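Local coordinates for protein Hen1 (Anabaena variabilis, PDB 3JWH) that probably methylates the 2'-hydroxyl of the 3'-terminal nucleotide of RNA through this methyltransferase domain, which holds S-adenosyl-L-homocysteine in its pocket, at residues Q27-R32 with D50-Q55; R32-G37 with H101-A106. One frame throughout, in Å; residues are numbered along the deposited sequence.

Both interactions belong to strand 32-36 and the loop that leads into it, in the methyltransferase sheet. In interaction 1 the entry to this strand meets the entry to strand 55-60. In interaction 2 the strand itself pairs with strand 105-109 on its other edge. R32 is shared, and the two contact centres lie about 11 Å apart. They also touch directly: Q55 O is 2.8 Å from V33 N, a probable hydrogen bond, and A30 CB is 3.6 Å from A105 CB. The bound S-adenosyl-L-homocysteine lies at the far end of the strand, where G37 O accepts a hydrogen bond from its amino nitrogen.

Interaction 1 (Q27-R32 with D50-Q55)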
loop_
_atom_site.group_PDB
_atom_site.type_symbol
_atom_site.label_atom_id
_atom_site.label_comp_id
_atom_site.label_asym_id
_atom_site.label_seq_id
_atom_site.Cartn_x
_atom_site.Cartn_y
_atom_site.Cartn_z
ATOM N N GLN A 27 7.364 -9.912 7.734
ATOM C CA GLN A 27 6.760 -11.000 8.499
ATOM C C GLN A 27 6.032 -12.015 7.606
ATOM O O GLN A 27 5.895 -13.189 7.965
ATOM C CB GLN A 27 5.788 -10.446 9.534
ATOM C CG GLN A 27 6.407 -9.409 10.438
ATOM C CD GLN A 27 5.660 -9.268 11.746
ATOM O OE1 GLN A 27 4.448 -9.018 11.763
ATOM N NE2 GLN A 27 6.376 -9.431 12.852
ATOM N N SER A 28 5.557 -11.553 6.454
ATOM C CA SER A 28 4.869 -12.410 5.496
ATOM C C SER A 28 5.892 -12.936 4.490
ATOM O O SER A 28 5.548 -13.684 3.580
ATOM C CB SER A 28 3.803 -11.607 4.743
ATOM O OG SER A 28 2.888 -11.002 5.635
ATOM N N ASN A 29 7.148 -12.535 4.651
ATOM C CA ASN A 29 8.211 -12.958 3.743
ATOM C C ASN A 29 7.832 -12.625 2.292
ATOM O O ASN A 29 7.972 -13.449 1.382
ATOM C CB ASN A 29 8.473 -14.460 3.908
ATOM C CG ASN A 29 9.674 -14.947 3.096
ATOM O OD1 ASN A 29 10.682 -14.246 2.962
ATOM N ND2 ASN A 29 9.572 -16.163 2.570
ATOM N N ALA A 30 7.343 -11.401 2.097
ATOM C CA ALA A 30 6.936 -10.905 0.787
ATOM C C ALA A 30 8.138 -10.246 0.130
ATOM O O ALA A 30 8.437 -9.091 0.388
ATOM C CB ALA A 30 5.798 -9.897 0.947
ATOM N N ARG A 31 8.832 -10.984 -0.723
ATOM C CA ARG A 31 10.025 -10.455 -1.380
ATOM C C ARG A 31 9.739 -9.652 -2.650
ATOM O O ARG A 31 10.451 -8.693 -2.958
ATOM C CB ARG A 31 10.973 -11.604 -1.726
ATOM C CG ARG A 31 11.367 -12.488 -0.551
ATOM C CD ARG A 31 12.186 -11.690 0.447
ATOM N NE ARG A 31 12.612 -12.490 1.589
ATOM C CZ ARG A 31 13.412 -13.548 1.509
ATOM N NH1 ARG A 31 13.881 -13.942 0.333
ATOM N NH2 ARG A 31 13.741 -14.214 2.610
ATOM N N ARG A 32 8.705 -10.063 -3.384
ATOM C CA ARG A 32 8.324 -9.430 -4.643
ATOM C C ARG A 32 7.149 -8.517 -4.366
ATOM O O ARG A 32 6.047 -8.987 -4.131
ATOM C CB ARG A 32 7.916 -10.501 -5.650
ATOM C CG ARG A 32 8.946 -11.597 -5.858
ATOM C CD ARG A 32 9.911 -11.241 -6.966
ATOM N NE ARG A 32 11.072 -12.129 -7.009
ATOM C CZ ARG A 32 12.040 -12.039 -7.913
ATOM N NH1 ARG A 32 11.991 -11.100 -8.850
ATOM N NH2 ARG A 32 13.074 -12.863 -7.860
ATOM N N ASP A 50 16.827 -1.819 0.351
ATOM C CA ASP A 50 16.859 -3.021 1.180
ATOM C C ASP A 50 16.917 -4.302 0.355
ATOM O O ASP A 50 15.915 -4.707 -0.233
ATOM C CB ASP A 50 15.616 -3.040 2.063
ATOM C CG ASP A 50 15.706 -4.055 3.182
ATOM O OD1 ASP A 50 16.413 -5.070 3.006
ATOM O OD2 ASP A 50 15.052 -3.840 4.228
ATOM N N SER A 51 18.077 -4.953 0.346
ATOM C CA SER A 51 18.276 -6.184 -0.423
ATOM C C SER A 51 17.386 -7.382 -0.058
ATOM O O SER A 51 17.455 -8.439 -0.702
ATOM C CB SER A 51 19.753 -6.596 -0.361
ATOM O OG SER A 51 20.131 -6.958 0.953
ATOM N N PHE A 52 16.551 -7.232 0.965
ATOM C CA PHE A 52 15.642 -8.307 1.371
ATOM C C PHE A 52 14.632 -8.540 0.247
ATOM O O PHE A 52 14.242 -9.668 -0.048
ATOM C CB PHE A 52 14.892 -7.896 2.644
ATOM C CG PHE A 52 13.709 -8.772 2.965
ATOM C CD1 PHE A 52 13.874 -9.960 3.673
ATOM C CD2 PHE A 52 12.429 -8.401 2.573
ATOM C CE1 PHE A 52 12.776 -10.765 3.992
ATOM C CE2 PHE A 52 11.324 -9.195 2.883
ATOM C CZ PHE A 52 11.499 -10.381 3.596
ATOM N N PHE A 53 14.220 -7.439 -0.365
ATOM C CA PHE A 53 13.255 -7.417 -1.449
ATOM C C PHE A 53 13.909 -7.808 -2.766
ATOM O O PHE A 53 14.968 -7.296 -3.118
ATOM C CB PHE A 53 12.644 -6.021 -1.490
ATOM C CG PHE A 53 11.912 -5.676 -0.229
ATOM C CD1 PHE A 53 10.705 -6.303 0.073
ATOM C CD2 PHE A 53 12.482 -4.823 0.713
ATOM C CE1 PHE A 53 10.081 -6.096 1.295
ATOM C CE2 PHE A 53 11.872 -4.605 1.941
ATOM C CZ PHE A 53 10.670 -5.244 2.237
ATOM N N GLU A 54 13.278 -8.741 -3.471
ATOM C CA GLU A 54 13.805 -9.266 -4.730
ATOM C C GLU A 54 13.221 -8.617 -5.978
ATOM O O GLU A 54 13.708 -8.816 -7.090
ATOM C CB GLU A 54 13.607 -10.784 -4.774
ATOM C CG GLU A 54 14.592 -11.553 -3.889
ATOM C CD GLU A 54 14.412 -13.063 -3.959
ATOM O OE1 GLU A 54 14.085 -13.597 -5.052
ATOM O OE2 GLU A 54 14.621 -13.725 -2.918
ATOM N N GLN A 55 12.173 -7.833 -5.788
ATOM C CA GLN A 55 11.556 -7.130 -6.893
ATOM C C GLN A 55 10.649 -6.044 -6.358
ATOM O O GLN A 55 9.824 -6.290 -5.483
ATOM C CB GLN A 55 10.767 -8.084 -7.779
ATOM C CG GLN A 55 10.065 -7.389 -8.927
ATOM C CD GLN A 55 9.467 -8.382 -9.916
ATOM O OE1 GLN A 55 9.218 -9.538 -9.575
ATOM N NE2 GLN A 55 9.226 -7.929 -11.136
HETATM O O HOH W 1 10.730 -14.277 -5.070
#
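The backbone oxygen R31 O is gripped by two amides of 50-55. E54 N donates to R31 O at 2.9 Å, from well above the carbonyl plane. Q55 N adds a weak bond. R32 and Q55 then form a parallel bridge, where strands 32-36 and 55-60 begin side by side. The R31 side chain turns toward F52, bent at chi2 (-65°). R31 CD lies over the ring face, 3.6 Å from the centroid of F52, a CH-pi contact. The guanidinium stands steeply to that ring, with planes 72° apart. The F52 ring in turn has its CD2 over the centre of the F53 ring. The edge of F53 faces A30 O and R31 O, and its ring also packs on helix 13-27. E54 sends its two carboxylate oxygens to different arginines. E54 OE2 forms a salt bridge with R31 NH1 at 3.3 Å. E54 OE1 forms another with R32 NH2 at 3.1 Å. The hydrogen bond within each bridge is weak. A water oxygen accepts from R32 NE at 2.9 Å and donates weakly to E54 OE1. R32 NH1 bonds to Q55 OE1 at 3.3 Å. This acceptor lies near the guanidinium plane, although the amide plane is turned 84° from it. A leucine in place of R32 would probably leave E54 OE1 without its charged mate and Q55 OE1 without this donor. One carboxylate thus bridges two consecutive arginines on a partly exposed surface, so their positive charges are probably offset in part by E54.

Interaction 2 (R32-G37 with H101-A106); sequences RVIDLG and HGYDAA. With SAH (S-adenosyl-L-homocysteine), chain C.
Parallel pairing in the Rossmann-like methyltransferase sheet joins strand 32-36 to the start of strand 105-109. V33 is in register with A105, and I34 with A106. I34 N donates to A105 O at 3.0 Å. R32 O accepts twice, from D104 N at 2.9 Å and from A105 N at 3.3 Å. The D104 carboxylate adds a hydrogen bond to the backbone at this end of the pairing. D104 OD2 accepts from R32 N at 2.9 Å, on the anti side and somewhat out of the carboxylate plane, and also accepts weakly from R31 N. The aliphatic CG of R32 passes the same oxygen, while its guanidinium leads away to E54 and Q55. The Y103 ring lays one face on I34 and turns an edge to R32 O. CG of Y103 sits anti to its carbonyl carbon (chi1 -72°), which brings the ring across I34. I34 CB stands almost over the ring centre, 3.7 Å from the centroid of Y103, a CH-pi contact. Y103 OH is hydrogen-bonded to T57 OG1 on strand 55-60. Next to this, I34 CG2 touches A106 CB at 3.9 Å. L36 CD1 also approaches that methyl, and helix 117-131 covers both L36 and A106. Past the strand, G37 enters the ligand pocket with positive phi (82°), which favours glycine. G37 O accepts a hydrogen bond from the amino N of S-adenosyl-L-homocysteine at 3.1 Å.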
loop_
_atom_site.group_PDB
_atom_site.type_symbol
_atom_site.label_atom_id
_atom_site.label_comp_id
_atom_site.label_asym_id
_atom_site.label_seq_id
_atom_site.Cartn_x
_atom_site.Cartn_y
_atom_site.Cartn_z
ATOM N N ARG A 32 8.705 -10.063 -3.384
ATOM C CA ARG A 32 8.324 -9.430 -4.643
ATOM C C ARG A 32 7.149 -8.517 -4.366
ATOM O O ARG A 32 6.047 -8.987 -4.131
ATOM C CB ARG A 32 7.916 -10.501 -5.650
ATOM C CG ARG A 32 8.946 -11.597 -5.858
ATOM C CD ARG A 32 9.911 -11.241 -6.966
ATOM N NE ARG A 32 11.072 -12.129 -7.009
ATOM C CZ ARG A 32 12.040 -12.039 -7.913
ATOM N NH1 ARG A 32 11.991 -11.100 -8.850
ATOM N NH2 ARG A 32 13.074 -12.863 -7.860
ATOM N N VAL A 33 7.369 -7.212 -4.429
ATOM C CA VAL A 33 6.303 -6.282 -4.115
ATOM C C VAL A 33 5.916 -5.279 -5.180
ATOM O O VAL A 33 6.758 -4.712 -5.862
ATOM C CB VAL A 33 6.653 -5.454 -2.839
ATOM C CG1 VAL A 33 5.445 -4.584 -2.420
ATOM C CG2 VAL A 33 7.108 -6.391 -1.704
ATOM N N ILE A 34 4.618 -5.036 -5.279
ATOM C CA ILE A 34 4.125 -4.058 -6.205
ATOM C C ILE A 34 3.367 -2.986 -5.431
ATOM O O ILE A 34 2.414 -3.270 -4.735
ATOM C CB ILE A 34 3.224 -4.699 -7.299
ATOM C CG1 ILE A 34 2.722 -3.612 -8.243
ATOM C CG2 ILE A 34 2.040 -5.409 -6.677
ATOM C CD1 ILE A 34 2.053 -4.160 -9.531
ATOM N N ASP A 35 3.800 -1.740 -5.578
ATOM C CA ASP A 35 3.175 -0.615 -4.894
ATOM C C ASP A 35 2.182 0.132 -5.795
ATOM O O ASP A 35 2.583 0.868 -6.701
ATOM C CB ASP A 35 4.269 0.324 -4.405
ATOM C CG ASP A 35 3.742 1.406 -3.496
ATOM O OD1 ASP A 35 2.802 1.130 -2.716
ATOM O OD2 ASP A 35 4.285 2.531 -3.550
ATOM N N LEU A 36 0.896 -0.064 -5.541
ATOM C CA LEU A 36 -0.152 0.557 -6.351
ATOM C C LEU A 36 -0.478 1.978 -5.879
ATOM O O LEU A 36 -0.943 2.182 -4.772
ATOM C CB LEU A 36 -1.398 -0.332 -6.339
ATOM C CG LEU A 36 -1.125 -1.810 -6.670
ATOM C CD1 LEU A 36 -2.348 -2.645 -6.356
ATOM C CD2 LEU A 36 -0.724 -1.953 -8.134
ATOM N N GLY A 37 -0.241 2.948 -6.751
ATOM C CA GLY A 37 -0.458 4.340 -6.412
ATOM C C GLY A 37 0.802 4.733 -5.663
ATOM O O GLY A 37 0.753 5.326 -4.589
ATOM N N HIS A 101 0.260 -9.237 -12.066
ATOM C CA HIS A 101 0.290 -10.634 -11.607
ATOM C C HIS A 101 1.625 -11.128 -11.072
ATOM O O HIS A 101 2.684 -10.569 -11.357
ATOM C CB HIS A 101 -0.083 -11.603 -12.747
ATOM C CG HIS A 101 -1.509 -11.526 -13.190
ATOM N ND1 HIS A 101 -2.568 -11.700 -12.327
ATOM C CD2 HIS A 101 -2.051 -11.360 -14.424
ATOM C CE1 HIS A 101 -3.701 -11.645 -13.006
ATOM N NE2 HIS A 101 -3.416 -11.441 -14.281
ATOM N N GLY A 102 1.548 -12.217 -10.316
ATOM C CA GLY A 102 2.732 -12.866 -9.800
ATOM C C GLY A 102 3.517 -12.302 -8.644
ATOM O O GLY A 102 4.596 -12.824 -8.368
ATOM N N TYR A 103 3.022 -11.259 -7.977
ATOM C CA TYR A 103 3.748 -10.668 -6.840
ATOM C C TYR A 103 3.369 -11.299 -5.498
ATOM O O TYR A 103 2.275 -11.832 -5.320
ATOM C CB TYR A 103 3.490 -9.149 -6.750
ATOM C CG TYR A 103 4.158 -8.339 -7.829
ATOM C CD1 TYR A 103 5.475 -7.884 -7.680
ATOM C CD2 TYR A 103 3.504 -8.077 -9.028
ATOM C CE1 TYR A 103 6.119 -7.187 -8.708
ATOM C CE2 TYR A 103 4.138 -7.386 -10.062
ATOM C CZ TYR A 103 5.429 -6.947 -9.904
ATOM O OH TYR A 103 6.037 -6.238 -10.912
ATOM N N ASP A 104 4.291 -11.249 -4.553
ATOM C CA ASP A 104 4.007 -11.785 -3.229
ATOM C C ASP A 104 3.031 -10.877 -2.490
ATOM O O ASP A 104 2.163 -11.346 -1.765
ATOM C CB ASP A 104 5.287 -11.896 -2.416
ATOM C CG ASP A 104 6.246 -12.895 -2.989
ATOM O OD1 ASP A 104 5.775 -13.940 -3.471
ATOM O OD2 ASP A 104 7.465 -12.646 -2.948
ATOM N N ALA A 105 3.183 -9.573 -2.692
ATOM C CA ALA A 105 2.347 -8.591 -2.011
ATOM C C ALA A 105 2.117 -7.328 -2.820
ATOM O O ALA A 105 2.924 -6.948 -3.671
ATOM C CB ALA A 105 2.990 -8.218 -0.668
ATOM N N ALA A 106 0.991 -6.693 -2.542
ATOM C CA ALA A 106 0.623 -5.440 -3.155
ATOM C C ALA A 106 0.447 -4.465 -1.980
ATOM O O ALA A 106 -0.132 -4.823 -0.954
ATOM C CB ALA A 106 -0.684 -5.595 -3.890
HETATM N N SAH C . 1.630 6.093 -1.672
HETATM C CA SAH C . 2.372 7.355 -1.825
HETATM C CB SAH C . 1.391 8.528 -1.780
HETATM C CG SAH C . 0.328 8.376 -2.868
HETATM S SD SAH C . -0.942 9.695 -2.866
HETATM C C SAH C . 3.373 7.505 -0.677
HETATM O O SAH C . 2.986 8.152 0.319
HETATM O OXT SAH C . 4.495 6.972 -0.825
HETATM C "C5'" SAH C . -2.140 8.874 -3.977
HETATM C "C4'" SAH C . -1.445 8.293 -5.210
HETATM O "O4'" SAH C . -2.375 7.444 -5.906
HETATM C "C3'" SAH C . -1.048 9.414 -6.175
HETATM O "O3'" SAH C . 0.192 9.094 -6.811
HETATM C "C2'" SAH C . -2.194 9.366 -7.185
HETATM O "O2'" SAH C . -1.737 9.877 -8.440
HETATM C "C1'" SAH C . -2.353 7.850 -7.282
HETATM N N9 SAH C . -3.632 7.464 -7.917
HETATM C C8 SAH C . -4.829 7.967 -7.625
HETATM N N7 SAH C . -5.757 7.364 -8.364
HETATM C C5 SAH C . -5.149 6.469 -9.135
HETATM C C6 SAH C . -5.580 5.565 -10.092
HETATM N N6 SAH C . -6.872 5.480 -10.407
HETATM N N1 SAH C . -4.681 4.789 -10.703
HETATM C C2 SAH C . -3.391 4.875 -10.407
HETATM N N3 SAH C . -2.945 5.726 -9.503
HETATM C C4 SAH C . -3.791 6.533 -8.851
#